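Local coordinates for acyl-coenzyme A thioesterase THEM4 (Rhodococcus sp., PDB 2OV9), which probably hydrolyses medium- and long-chain fatty acyl-CoA thioesters, such as octanoyl-, decanoyl- and oleoyl-CoA, to the free fatty acid and coenzyme A, at residues R161-T166 / G197-S202; L172-K177 / G190-A195; R29-A34 / E95-P100. One frame throughout, in Å; residues are numbered along the deposited sequence.

Interaction 1. Residues R161-T166 / G197-S202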
ATOM      1  N   ARG B 161       4.578  -5.261  15.141  1.00 34.15           N
ATOM      2  CA  ARG B 161       5.050  -4.482  16.274  1.00 34.12           C
ATOM      3  C   ARG B 161       6.003  -3.401  15.775  1.00 33.98           C
ATOM      4  O   ARG B 161       6.858  -3.666  14.938  1.00 33.57           O
ATOM      5  CB  ARG B 161       5.761  -5.405  17.290  1.00 33.84           C
ATOM      6  CG  ARG B 161       4.800  -6.296  18.091  1.00 35.64           C
ATOM      7  CD  ARG B 161       5.439  -6.914  19.365  1.00 36.08           C
ATOM      8  NE  ARG B 161       5.954  -5.901  20.293  1.00 40.06           N
ATOM      9  CZ  ARG B 161       7.165  -5.916  20.851  1.00 42.82           C
ATOM     10  NH1 ARG B 161       8.024  -6.918  20.627  1.00 40.89           N
ATOM     11  NH2 ARG B 161       7.507  -4.925  21.672  1.00 45.13           N
ATOM     12  N   TYR B 162       5.861  -2.196  16.320  1.00 33.43           N
ATOM     13  CA  TYR B 162       6.593  -1.038  15.866  1.00 33.42           C
ATOM     14  C   TYR B 162       7.540  -0.579  16.955  1.00 34.14           C
ATOM     15  O   TYR B 162       7.104  -0.172  18.033  1.00 33.79           O
ATOM     16  CB  TYR B 162       5.600   0.078  15.485  1.00 33.33           C
ATOM     17  CG  TYR B 162       4.718  -0.328  14.326  1.00 34.46           C
ATOM     18  CD1 TYR B 162       5.058   0.010  13.011  1.00 34.82           C
ATOM     19  CD2 TYR B 162       3.565  -1.081  14.534  1.00 33.55           C
ATOM     20  CE1 TYR B 162       4.242  -0.392  11.935  1.00 35.61           C
ATOM     21  CE2 TYR B 162       2.761  -1.492  13.467  1.00 35.37           C
ATOM     22  CZ  TYR B 162       3.106  -1.123  12.174  1.00 36.14           C
ATOM     23  OH  TYR B 162       2.311  -1.531  11.123  1.00 36.86           O
ATOM     24  N   HIS B 163       8.827  -0.614  16.650  1.00 34.50           N
ATOM     25  CA  HIS B 163       9.871  -0.444  17.648  1.00 35.82           C
ATOM     26  C   HIS B 163      10.540   0.918  17.576  1.00 36.53           C
ATOM     27  O   HIS B 163      10.821   1.529  18.607  1.00 36.10           O
ATOM     28  CB  HIS B 163      10.917  -1.554  17.470  1.00 35.66           C
ATOM     29  CG  HIS B 163      10.333  -2.936  17.457  1.00 36.99           C
ATOM     30  ND1 HIS B 163      10.055  -3.632  18.616  1.00 39.32           N
ATOM     31  CD2 HIS B 163       9.939  -3.735  16.437  1.00 35.35           C
ATOM     32  CE1 HIS B 163       9.524  -4.805  18.307  1.00 39.89           C
ATOM     33  NE2 HIS B 163       9.455  -4.900  16.993  1.00 37.50           N
ATOM     34  N   ARG B 164      10.842   1.358  16.349  1.00 36.91           N
ATOM     35  CA  ARG B 164      11.582   2.590  16.093  1.00 37.94           C
ATOM     36  C   ARG B 164      10.989   3.199  14.822  1.00 37.80           C
ATOM     37  O   ARG B 164      10.504   2.463  13.957  1.00 35.86           O
ATOM     38  CB  ARG B 164      13.062   2.287  15.834  1.00 37.74           C
ATOM     39  CG  ARG B 164      13.747   1.460  16.899  1.00 39.11           C
ATOM     40  CD  ARG B 164      15.181   1.122  16.519  1.00 40.29           C
ATOM     41  NE  ARG B 164      16.020   2.311  16.357  1.00 43.59           N
ATOM     42  CZ  ARG B 164      16.574   3.004  17.361  1.00 46.43           C
ATOM     43  NH1 ARG B 164      16.399   2.644  18.631  1.00 48.25           N
ATOM     44  NH2 ARG B 164      17.324   4.065  17.097  1.00 45.77           N
ATOM     45  N   PRO B 165      10.976   4.542  14.725  1.00 37.95           N
ATOM     46  CA  PRO B 165      10.594   5.221  13.470  1.00 37.73           C
ATOM     47  C   PRO B 165      11.247   4.596  12.229  1.00 37.17           C
ATOM     48  O   PRO B 165      12.420   4.204  12.263  1.00 37.09           O
ATOM     49  CB  PRO B 165      11.137   6.639  13.679  1.00 38.08           C
ATOM     50  CG  PRO B 165      10.950   6.859  15.179  1.00 38.24           C
ATOM     51  CD  PRO B 165      11.259   5.513  15.808  1.00 38.50           C
ATOM     52  N   THR B 166      10.482   4.497  11.150  1.00 35.82           N
ATOM     53  CA  THR B 166      10.970   3.891   9.922  1.00 34.66           C
ATOM     54  C   THR B 166      11.133   4.992   8.882  1.00 33.72           C
ATOM     55  O   THR B 166      10.145   5.508   8.382  1.00 34.42           O
ATOM     56  CB  THR B 166       9.957   2.860   9.397  1.00 34.27           C
ATOM     57  OG1 THR B 166       9.575   1.968  10.458  1.00 35.85           O
ATOM     58  CG2 THR B 166      10.578   2.062   8.271  1.00 33.96           C
ATOM     59  N   GLY B 197      21.181  -1.979  11.223  1.00 33.29           N
ATOM     60  CA  GLY B 197      20.750  -3.268  11.705  1.00 33.22           C
ATOM     61  C   GLY B 197      19.616  -3.157  12.708  1.00 34.05           C
ATOM     62  O   GLY B 197      18.967  -4.162  13.009  1.00 33.70           O
ATOM     63  N   GLN B 198      19.340  -1.954  13.218  1.00 32.50           N
ATOM     64  CA  GLN B 198      18.317  -1.840  14.253  1.00 32.65           C
ATOM     65  C   GLN B 198      16.935  -2.136  13.685  1.00 32.42           C
ATOM     66  O   GLN B 198      16.620  -1.707  12.569  1.00 32.15           O
ATOM     67  CB  GLN B 198      18.371  -0.468  14.920  1.00 32.64           C
ATOM     68  CG  GLN B 198      19.738  -0.194  15.547  1.00 34.51           C
ATOM     69  CD  GLN B 198      19.693   0.961  16.514  1.00 41.71           C
ATOM     70  OE1 GLN B 198      20.183   2.049  16.210  1.00 43.45           O
ATOM     71  NE2 GLN B 198      19.097   0.739  17.684  1.00 41.89           N
ATOM     72  N   VAL B 199      16.112  -2.860  14.442  1.00 32.71           N
ATOM     73  CA  VAL B 199      14.769  -3.209  13.975  1.00 34.09           C
ATOM     74  C   VAL B 199      13.798  -2.030  14.132  1.00 34.24           C
ATOM     75  O   VAL B 199      13.735  -1.393  15.202  1.00 34.36           O
ATOM     76  CB  VAL B 199      14.192  -4.383  14.781  1.00 35.29           C
ATOM     77  CG1 VAL B 199      12.788  -4.753  14.265  1.00 34.62           C
ATOM     78  CG2 VAL B 199      15.116  -5.594  14.710  1.00 37.07           C
ATOM     79  N   CYS B 200      13.065  -1.731  13.063  1.00 34.30           N
ATOM     80  CA  CYS B 200      12.052  -0.688  13.052  1.00 34.35           C
ATOM     81  C   CYS B 200      10.677  -1.301  13.264  1.00 34.16           C
ATOM     82  O   CYS B 200       9.906  -0.844  14.122  1.00 34.33           O
ATOM     83  CB  CYS B 200      12.075   0.033  11.700  1.00 34.30           C
ATOM     84  SG  CYS B 200      13.559   0.973  11.500  1.00 38.82           S
ATOM     85  N   VAL B 201      10.371  -2.319  12.467  1.00 33.54           N
ATOM     86  CA  VAL B 201       9.089  -3.021  12.543  1.00 33.59           C
ATOM     87  C   VAL B 201       9.354  -4.510  12.496  1.00 34.29           C
ATOM     88  O   VAL B 201      10.259  -4.977  11.795  1.00 33.40           O
ATOM     89  CB  VAL B 201       8.178  -2.683  11.347  1.00 34.60           C
ATOM     90  CG1 VAL B 201       6.716  -3.221  11.587  1.00 31.94           C
ATOM     91  CG2 VAL B 201       8.136  -1.193  11.140  1.00 36.22           C
ATOM     92  N   SER B 202       8.551  -5.289  13.217  1.00 34.40           N
ATOM     93  CA  SER B 202       8.681  -6.723  13.139  1.00 34.06           C
ATOM     94  C   SER B 202       7.279  -7.287  12.991  1.00 34.75           C
ATOM     95  O   SER B 202       6.312  -6.622  13.290  1.00 34.43           O
ATOM     96  CB  SER B 202       9.392  -7.274  14.391  1.00 34.81           C
ATOM     97  OG  SER B 202       8.638  -7.064  15.588  1.00 35.10           O
TER

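Interaction 2. Residues L172-K177 / G190-A195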
ATOM      1  N   LEU B 172      16.109   0.418   3.619  1.00 35.36           N
ATOM      2  CA  LEU B 172      15.493  -0.448   4.631  1.00 36.11           C
ATOM      3  C   LEU B 172      15.607  -1.929   4.235  1.00 36.90           C
ATOM      4  O   LEU B 172      15.235  -2.297   3.131  1.00 36.19           O
ATOM      5  CB  LEU B 172      13.988  -0.116   4.748  1.00 37.03           C
ATOM      6  CG  LEU B 172      13.629   1.361   4.973  1.00 36.55           C
ATOM      7  CD1 LEU B 172      12.111   1.558   4.908  1.00 37.69           C
ATOM      8  CD2 LEU B 172      14.215   1.924   6.287  1.00 35.52           C
ATOM      9  N   THR B 173      16.105  -2.774   5.140  1.00 36.46           N
ATOM     10  CA  THR B 173      16.248  -4.186   4.843  1.00 35.90           C
ATOM     11  C   THR B 173      15.013  -4.899   5.297  1.00 36.27           C
ATOM     12  O   THR B 173      14.694  -4.869   6.484  1.00 36.08           O
ATOM     13  CB  THR B 173      17.433  -4.796   5.606  1.00 35.90           C
ATOM     14  OG1 THR B 173      18.608  -4.018   5.338  1.00 35.02           O
ATOM     15  CG2 THR B 173      17.655  -6.273   5.175  1.00 35.23           C
ATOM     16  N   LEU B 174      14.357  -5.570   4.358  1.00 36.69           N
ATOM     17  CA  LEU B 174      13.212  -6.407   4.636  1.00 38.45           C
ATOM     18  C   LEU B 174      13.662  -7.862   4.652  1.00 38.79           C
ATOM     19  O   LEU B 174      14.397  -8.288   3.775  1.00 38.59           O
ATOM     20  CB  LEU B 174      12.156  -6.236   3.546  1.00 38.29           C
ATOM     21  CG  LEU B 174      11.751  -4.834   3.059  1.00 41.82           C
ATOM     22  CD1 LEU B 174      10.666  -4.939   1.997  1.00 43.51           C
ATOM     23  CD2 LEU B 174      11.262  -3.926   4.185  1.00 46.60           C
ATOM     24  N   THR B 175      13.232  -8.616   5.662  1.00 38.76           N
ATOM     25  CA  THR B 175      13.583 -10.026   5.779  1.00 39.28           C
ATOM     26  C   THR B 175      12.357 -10.807   6.274  1.00 38.39           C
ATOM     27  O   THR B 175      11.568 -10.280   7.055  1.00 38.88           O
ATOM     28  CB  THR B 175      14.733 -10.214   6.787  1.00 40.30           C
ATOM     29  OG1 THR B 175      15.841  -9.370   6.418  1.00 45.07           O
ATOM     30  CG2 THR B 175      15.192 -11.650   6.795  1.00 42.42           C
ATOM     31  N   GLY B 176      12.214 -12.049   5.827  1.00 36.49           N
ATOM     32  CA  GLY B 176      11.137 -12.947   6.271  1.00 34.98           C
ATOM     33  C   GLY B 176      11.673 -14.371   6.296  1.00 35.30           C
ATOM     34  O   GLY B 176      12.589 -14.702   5.544  1.00 33.84           O
ATOM     35  N   LYS B 177      11.109 -15.204   7.159  1.00 34.88           N
ATOM     36  CA  LYS B 177      11.481 -16.619   7.228  1.00 35.84           C
ATOM     37  C   LYS B 177      10.341 -17.436   7.815  1.00 35.78           C
ATOM     38  O   LYS B 177       9.736 -17.049   8.805  1.00 35.29           O
ATOM     39  CB  LYS B 177      12.753 -16.820   8.040  1.00 35.68           C
ATOM     40  CG  LYS B 177      13.254 -18.261   8.065  1.00 37.21           C
ATOM     41  CD  LYS B 177      14.623 -18.366   8.721  1.00 39.91           C
ATOM     42  CE  LYS B 177      14.990 -19.815   8.881  1.00 42.46           C
ATOM     43  NZ  LYS B 177      16.363 -19.956   9.413  1.00 48.54           N
ATOM     44  N   GLY B 190       9.260 -11.857  10.308  1.00 34.96           N
ATOM     45  CA  GLY B 190      10.067 -10.952   9.489  1.00 36.13           C
ATOM     46  C   GLY B 190      10.247  -9.646  10.216  1.00 36.44           C
ATOM     47  O   GLY B 190       9.663  -9.429  11.289  1.00 35.98           O
ATOM     48  N   ASP B 191      11.089  -8.786   9.660  1.00 36.47           N
ATOM     49  CA  ASP B 191      11.249  -7.457  10.219  1.00 36.46           C
ATOM     50  C   ASP B 191      11.789  -6.523   9.167  1.00 36.15           C
ATOM     51  O   ASP B 191      12.179  -6.970   8.077  1.00 36.76           O
ATOM     52  CB  ASP B 191      12.144  -7.470  11.458  1.00 36.65           C
ATOM     53  CG  ASP B 191      13.482  -8.096  11.204  1.00 39.15           C
ATOM     54  OD1 ASP B 191      14.157  -7.728  10.210  1.00 39.01           O
ATOM     55  OD2 ASP B 191      13.867  -8.936  12.029  1.00 38.83           O
ATOM     56  N   ILE B 192      11.796  -5.240   9.495  1.00 34.42           N
ATOM     57  CA  ILE B 192      12.337  -4.186   8.645  1.00 33.80           C
ATOM     58  C   ILE B 192      13.404  -3.561   9.513  1.00 33.37           C
ATOM     59  O   ILE B 192      13.105  -3.154  10.641  1.00 32.34           O
ATOM     60  CB  ILE B 192      11.286  -3.080   8.356  1.00 33.48           C
ATOM     61  CG1 ILE B 192      10.185  -3.622   7.452  1.00 33.78           C
ATOM     62  CG2 ILE B 192      11.950  -1.845   7.713  1.00 32.53           C
ATOM     63  CD1 ILE B 192       9.008  -2.661   7.148  1.00 35.37           C
ATOM     64  N   ARG B 193      14.625  -3.462   8.991  1.00 33.55           N
ATOM     65  CA  ARG B 193      15.717  -2.826   9.729  1.00 33.66           C
ATOM     66  C   ARG B 193      16.326  -1.664   8.965  1.00 34.94           C
ATOM     67  O   ARG B 193      16.317  -1.641   7.736  1.00 36.21           O
ATOM     68  CB  ARG B 193      16.831  -3.848  10.000  1.00 33.81           C
ATOM     69  CG  ARG B 193      16.392  -4.990  10.888  1.00 33.99           C
ATOM     70  CD  ARG B 193      17.428  -6.109  11.006  1.00 35.54           C
ATOM     71  NE  ARG B 193      16.787  -7.214  11.730  1.00 40.65           N
ATOM     72  CZ  ARG B 193      17.094  -7.580  12.972  1.00 42.44           C
ATOM     73  NH1 ARG B 193      18.068  -6.966  13.637  1.00 45.07           N
ATOM     74  NH2 ARG B 193      16.434  -8.575  13.552  1.00 43.19           N
ATOM     75  N   THR B 194      16.921  -0.718   9.681  1.00 35.48           N
ATOM     76  CA  THR B 194      17.742   0.269   8.998  1.00 35.72           C
ATOM     77  C   THR B 194      19.113  -0.329   8.695  1.00 35.79           C
ATOM     78  O   THR B 194      19.432  -1.457   9.114  1.00 35.44           O
ATOM     79  CB  THR B 194      17.849   1.581   9.803  1.00 36.65           C
ATOM     80  OG1 THR B 194      18.170   1.295  11.172  1.00 36.63           O
ATOM     81  CG2 THR B 194      16.524   2.353   9.715  1.00 36.48           C
ATOM     82  N   ALA B 195      19.930   0.426   7.960  1.00 35.28           N
ATOM     83  CA  ALA B 195      21.248  -0.034   7.540  1.00 35.09           C
ATOM     84  C   ALA B 195      22.169  -0.405   8.710  1.00 35.05           C
ATOM     85  O   ALA B 195      23.036  -1.264   8.566  1.00 35.33           O
ATOM     86  CB  ALA B 195      21.912   1.042   6.647  1.00 34.85           C
TER
HETATM   87  O   HOH W   1      15.530  -6.945   8.061  1.00 28.60           O

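Interaction 3. Residues R29-A34 / E95-P100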
ATOM      1  N   ARG B  29       9.225   0.369 -18.530  1.00 35.83           N
ATOM      2  CA  ARG B  29       9.721   1.738 -18.634  0.50 36.20           C
ATOM      3  C   ARG B  29       8.574   2.729 -18.418  1.00 35.65           C
ATOM      4  O   ARG B  29       8.748   3.776 -17.781  1.00 36.19           O
ATOM      5  CB  ARG B  29      10.432   1.965 -19.979  0.50 36.12           C
ATOM      6  CG  ARG B  29      11.833   1.333 -20.053  0.50 37.35           C
ATOM      7  CD  ARG B  29      12.474   1.497 -21.436  0.50 37.47           C
ATOM      8  NE  ARG B  29      13.542   0.524 -21.670  0.50 42.12           N
ATOM      9  CZ  ARG B  29      14.334   0.513 -22.746  0.50 43.01           C
ATOM     10  NH1 ARG B  29      14.194   1.429 -23.697  0.50 44.39           N
ATOM     11  NH2 ARG B  29      15.277  -0.413 -22.868  0.50 44.34           N
ATOM     12  N   ALA B  30       7.395   2.387 -18.924  1.00 34.81           N
ATOM     13  CA  ALA B  30       6.219   3.230 -18.776  1.00 34.45           C
ATOM     14  C   ALA B  30       5.761   3.251 -17.318  1.00 34.27           C
ATOM     15  O   ALA B  30       5.390   4.313 -16.807  1.00 35.40           O
ATOM     16  CB  ALA B  30       5.086   2.717 -19.669  1.00 34.39           C
ATOM     17  N   THR B  31       5.791   2.088 -16.667  1.00 33.88           N
ATOM     18  CA  THR B  31       5.416   1.987 -15.254  1.00 33.77           C
ATOM     19  C   THR B  31       6.401   2.796 -14.390  1.00 33.92           C
ATOM     20  O   THR B  31       5.983   3.510 -13.467  1.00 33.78           O
ATOM     21  CB  THR B  31       5.311   0.530 -14.777  1.00 34.03           C
ATOM     22  OG1 THR B  31       4.378  -0.176 -15.611  1.00 34.03           O
ATOM     23  CG2 THR B  31       4.821   0.474 -13.347  1.00 32.50           C
ATOM     24  N   ASP B  32       7.686   2.695 -14.689  1.00 34.15           N
ATOM     25  CA  ASP B  32       8.661   3.560 -14.005  1.00 37.05           C
ATOM     26  C   ASP B  32       8.351   5.044 -14.169  1.00 36.02           C
ATOM     27  O   ASP B  32       8.536   5.824 -13.226  1.00 37.20           O
ATOM     28  CB  ASP B  32      10.083   3.288 -14.462  1.00 37.17           C
ATOM     29  CG  ASP B  32      10.707   2.131 -13.723  1.00 43.30           C
ATOM     30  OD1 ASP B  32      10.326   1.863 -12.544  1.00 47.76           O
ATOM     31  OD2 ASP B  32      11.583   1.478 -14.331  1.00 48.49           O
ATOM     32  N   ALA B  33       7.895   5.438 -15.357  1.00 36.76           N
ATOM     33  CA  ALA B  33       7.560   6.832 -15.630  1.00 35.96           C
ATOM     34  C   ALA B  33       6.316   7.246 -14.840  1.00 36.49           C
ATOM     35  O   ALA B  33       6.275   8.347 -14.278  1.00 36.70           O
ATOM     36  CB  ALA B  33       7.340   7.030 -17.110  1.00 36.27           C
ATOM     37  N   ALA B  34       5.306   6.372 -14.792  1.00 36.01           N
ATOM     38  CA  ALA B  34       4.162   6.567 -13.904  1.00 35.64           C
ATOM     39  C   ALA B  34       4.542   6.734 -12.441  1.00 35.08           C
ATOM     40  O   ALA B  34       4.014   7.627 -11.762  1.00 35.47           O
ATOM     41  CB  ALA B  34       3.131   5.431 -14.056  1.00 35.40           C
ATOM     42  N   GLU B  95       4.924  -4.005 -13.235  1.00 33.09           N
ATOM     43  CA  GLU B  95       3.953  -3.222 -13.971  1.00 33.70           C
ATOM     44  C   GLU B  95       2.916  -2.577 -13.055  1.00 33.29           C
ATOM     45  O   GLU B  95       1.905  -2.024 -13.529  1.00 32.78           O
ATOM     46  CB  GLU B  95       3.279  -4.063 -15.070  1.00 35.02           C
ATOM     47  CG  GLU B  95       4.167  -4.315 -16.281  1.00 38.03           C
ATOM     48  CD  GLU B  95       4.811  -5.703 -16.308  1.00 44.24           C
ATOM     49  OE1 GLU B  95       4.136  -6.679 -16.706  1.00 46.28           O
ATOM     50  OE2 GLU B  95       6.016  -5.820 -16.004  1.00 46.52           O
ATOM     51  N   ASN B  96       3.182  -2.629 -11.746  1.00 32.86           N
ATOM     52  CA  ASN B  96       2.263  -2.085 -10.762  1.00 32.39           C
ATOM     53  C   ASN B  96       2.871  -0.835 -10.143  1.00 32.70           C
ATOM     54  O   ASN B  96       3.769  -0.924  -9.329  1.00 31.81           O
ATOM     55  CB  ASN B  96       1.901  -3.148  -9.717  1.00 33.07           C
ATOM     56  CG  ASN B  96       0.798  -2.697  -8.797  1.00 33.84           C
ATOM     57  OD1 ASN B  96       0.623  -1.489  -8.561  1.00 32.34           O
ATOM     58  ND2 ASN B  96       0.042  -3.654  -8.268  1.00 34.16           N
ATOM     59  N   ALA B  97       2.402   0.342 -10.569  1.00 32.25           N
ATOM     60  CA  ALA B  97       3.042   1.581 -10.151  1.00 32.81           C
ATOM     61  C   ALA B  97       2.879   1.889  -8.663  1.00 33.36           C
ATOM     62  O   ALA B  97       3.585   2.758  -8.141  1.00 33.57           O
ATOM     63  CB  ALA B  97       2.607   2.780 -11.025  1.00 31.74           C
ATOM     64  N   LEU B  98       2.001   1.150  -7.981  1.00 33.81           N
ATOM     65  CA  LEU B  98       1.901   1.209  -6.508  1.00 34.91           C
ATOM     66  C   LEU B  98       3.088   0.577  -5.818  1.00 34.28           C
ATOM     67  O   LEU B  98       3.377   0.926  -4.670  1.00 34.46           O
ATOM     68  CB  LEU B  98       0.655   0.455  -5.996  1.00 34.48           C
ATOM     69  CG  LEU B  98      -0.636   1.283  -5.892  1.00 36.29           C
ATOM     70  CD1 LEU B  98      -0.989   1.862  -7.192  1.00 36.64           C
ATOM     71  CD2 LEU B  98      -1.785   0.400  -5.382  1.00 37.22           C
ATOM     72  N   ALA B  99       3.729  -0.386  -6.495  1.00 33.53           N
ATOM     73  CA  ALA B  99       4.875  -1.112  -5.940  1.00 32.84           C
ATOM     74  C   ALA B  99       6.132  -0.251  -5.992  1.00 32.51           C
ATOM     75  O   ALA B  99       6.361   0.439  -6.978  1.00 32.49           O
ATOM     76  CB  ALA B  99       5.069  -2.468  -6.708  1.00 33.05           C
ATOM     77  N   PRO B 100       6.937  -0.231  -4.908  1.00 32.65           N
ATOM     78  CA  PRO B 100       8.145   0.575  -4.997  1.00 32.33           C
ATOM     79  C   PRO B 100       8.941   0.441  -6.301  1.00 32.57           C
ATOM     80  O   PRO B 100       9.293   1.468  -6.852  1.00 33.11           O
ATOM     81  CB  PRO B 100       8.948   0.137  -3.762  1.00 32.74           C
ATOM     82  CG  PRO B 100       7.870  -0.097  -2.752  1.00 32.75           C
ATOM     83  CD  PRO B 100       6.779  -0.816  -3.559  1.00 32.85           C
TER

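Interaction 1. Residues R161-T166 / G197-S202
Arg161 and Ser202 form an antiparallel hydrogen-bonded pair, the backbone N of Arg161 giving to Ser202 O and the N of Ser202 to Arg161 O, each at 2.9 Å. Two residues before Ser202, Cys200 O takes two donors: the N of His163 nearly straight at 2.8 Å, and the N of Arg164 on a lone pair at a longer 3.3 Å. That shared carbonyl holds the chain as it leaves strand 154-162, while against strand 185-194 Cys200 and Val201 both face Ile192, a classic beta bulge.

One polar side-chain bond is added. With CG beside its backbone N (chi1 -53°), His163 brings NE2 to Ser202 OG at 2.7 Å, almost linear; either atom could be the donor. The hydroxyl lies near the plane of the imidazole, and serine is short enough to fit there.

Apolar contact lies on the Tyr162 side of the sheet. Val201 CG1 sits over one face of the Tyr162 ring, 4.1 Å from its centroid, as a CH-pi contact. The Tyr162 hydroxyl is hydrogen-bonded to Gly131 O, at the start of helix 131-148. The Gln198 amide lies over one face of the Arg164 guanidinium, their planes 31° apart.

The chemistry is thus split: valine and tyrosine pack toward the helix, whereas the histidine-serine bond ties the loop after strand 154-162 to Ser202, on the opposite face from Tyr162 and Val201, and probably limits rotation of the imidazole.

Interaction 2. Residues L172-K177 / G190-A195
Leu174 and Ile192 lie side by side on one face of the hairpin, pointing the same way from a non-hydrogen-bonded pair. Leu174 CD2 presses on Ile192 CG1 at 3.5 Å, tighter than usual van der Waals contact. Ile192 carries CG1 beside its backbone N (chi1 -69°) and CG2 anti to it; CG2 meets Leu172 CB at 4.0 Å, while CG1 takes the Leu174 methyl. Branched aliphatic residues suit this face because helix 131-148 covers it, with Leu138 against Ile192 and Val141 against Leu174.

The other face is polar. Arg193 grips Asp191 of its own strand side-on, Arg193 NE to Asp191 OD1 at 3.1 Å and NH2 to OD2 at 3.0 Å, both nitrogens meeting the carboxylate from above its plane. A water lies 2.7 Å from Asp191 OD1 and also bonds to Thr175 OG1 and Thr173 O, linking the two strands.

Between the two faces, Thr173 pairs with Arg193 and Thr175 with Asp191 through four backbone bonds. Next to them Gly176 and Gly190 bring their CA atoms to 3.9 Å; a beta carbon on Gly190 would clash with Thr175 O, which probably explains glycine there.

The hairpin is therefore amphipathic: its aliphatic face packs against the helix, while its charged face is ordered by the bridging water and by a salt bridge that probably offsets the aspartate's charge.

Interaction 3. Residues R29-A34 / E95-P100
Thr31 of helix 26-43 meets the loop through both branches of its side chain. OG1 rests against Glu95 CA at 3.5 Å, while CG2, anti to the backbone N, reaches over the loop backbone to Glu95 C at 3.6 Å and to Ala97 N at 3.7 Å. The hydroxyl itself bonds back to Val27 O one turn earlier in the helix, so its polarity is met and threonine can serve here as a compact packing group. An alanine here would take away both the hydroxyl and the methyl, and would probably leave a gap over the Glu95-Ala97 backbone with Val27 O deprived of that donor.

Ala97 faces the helix and fits between two of its residues, its CB 4.0 Å from Thr31 CG2 and 4.1 Å from Ala34 CB. Its small size suits the short separation of loop and helix.

Glu95 gives its backbone and CB to Thr31, but its chain, bent at chi2 (101°), carries the carboxylate elsewhere. OE1 forms salt bridges with Arg87 and with Arg46 of the second subunit, so this buried charge is probably balanced, partly from within the chain and partly across the dimer interface.

The loop's shape is set internally. Asn96 OD1 accepts from Leu98 N at 3.0 Å, and Ala99 N returns to Asn96 O. An Asx turn is thus combined with a type I beta turn from Asn96 to Ala99, packed on a helix of the N-terminal helical domain.

Overall arrangement
Along the chain interaction 3 comes first and closes before the other two open; interaction 2 then falls within the span that interaction 1 bridges. Interactions 1 and 2 have centres 9 Å apart and share one antiparallel sheet of the HotDog thioesterase fold, in which strands 171-182, 185-194, 199-208 and 154-162 are successive neighbours. They meet where Ile192 bonds to Cys200 and Val201. Interaction 3 lies on the other side of the chain's centre, about 27 Å from interaction 1 and 23 Å from interaction 2 between centres. Both interactions 1 and 3 touch the second subunit, so the sheet and the helical region each contribute to the dimer.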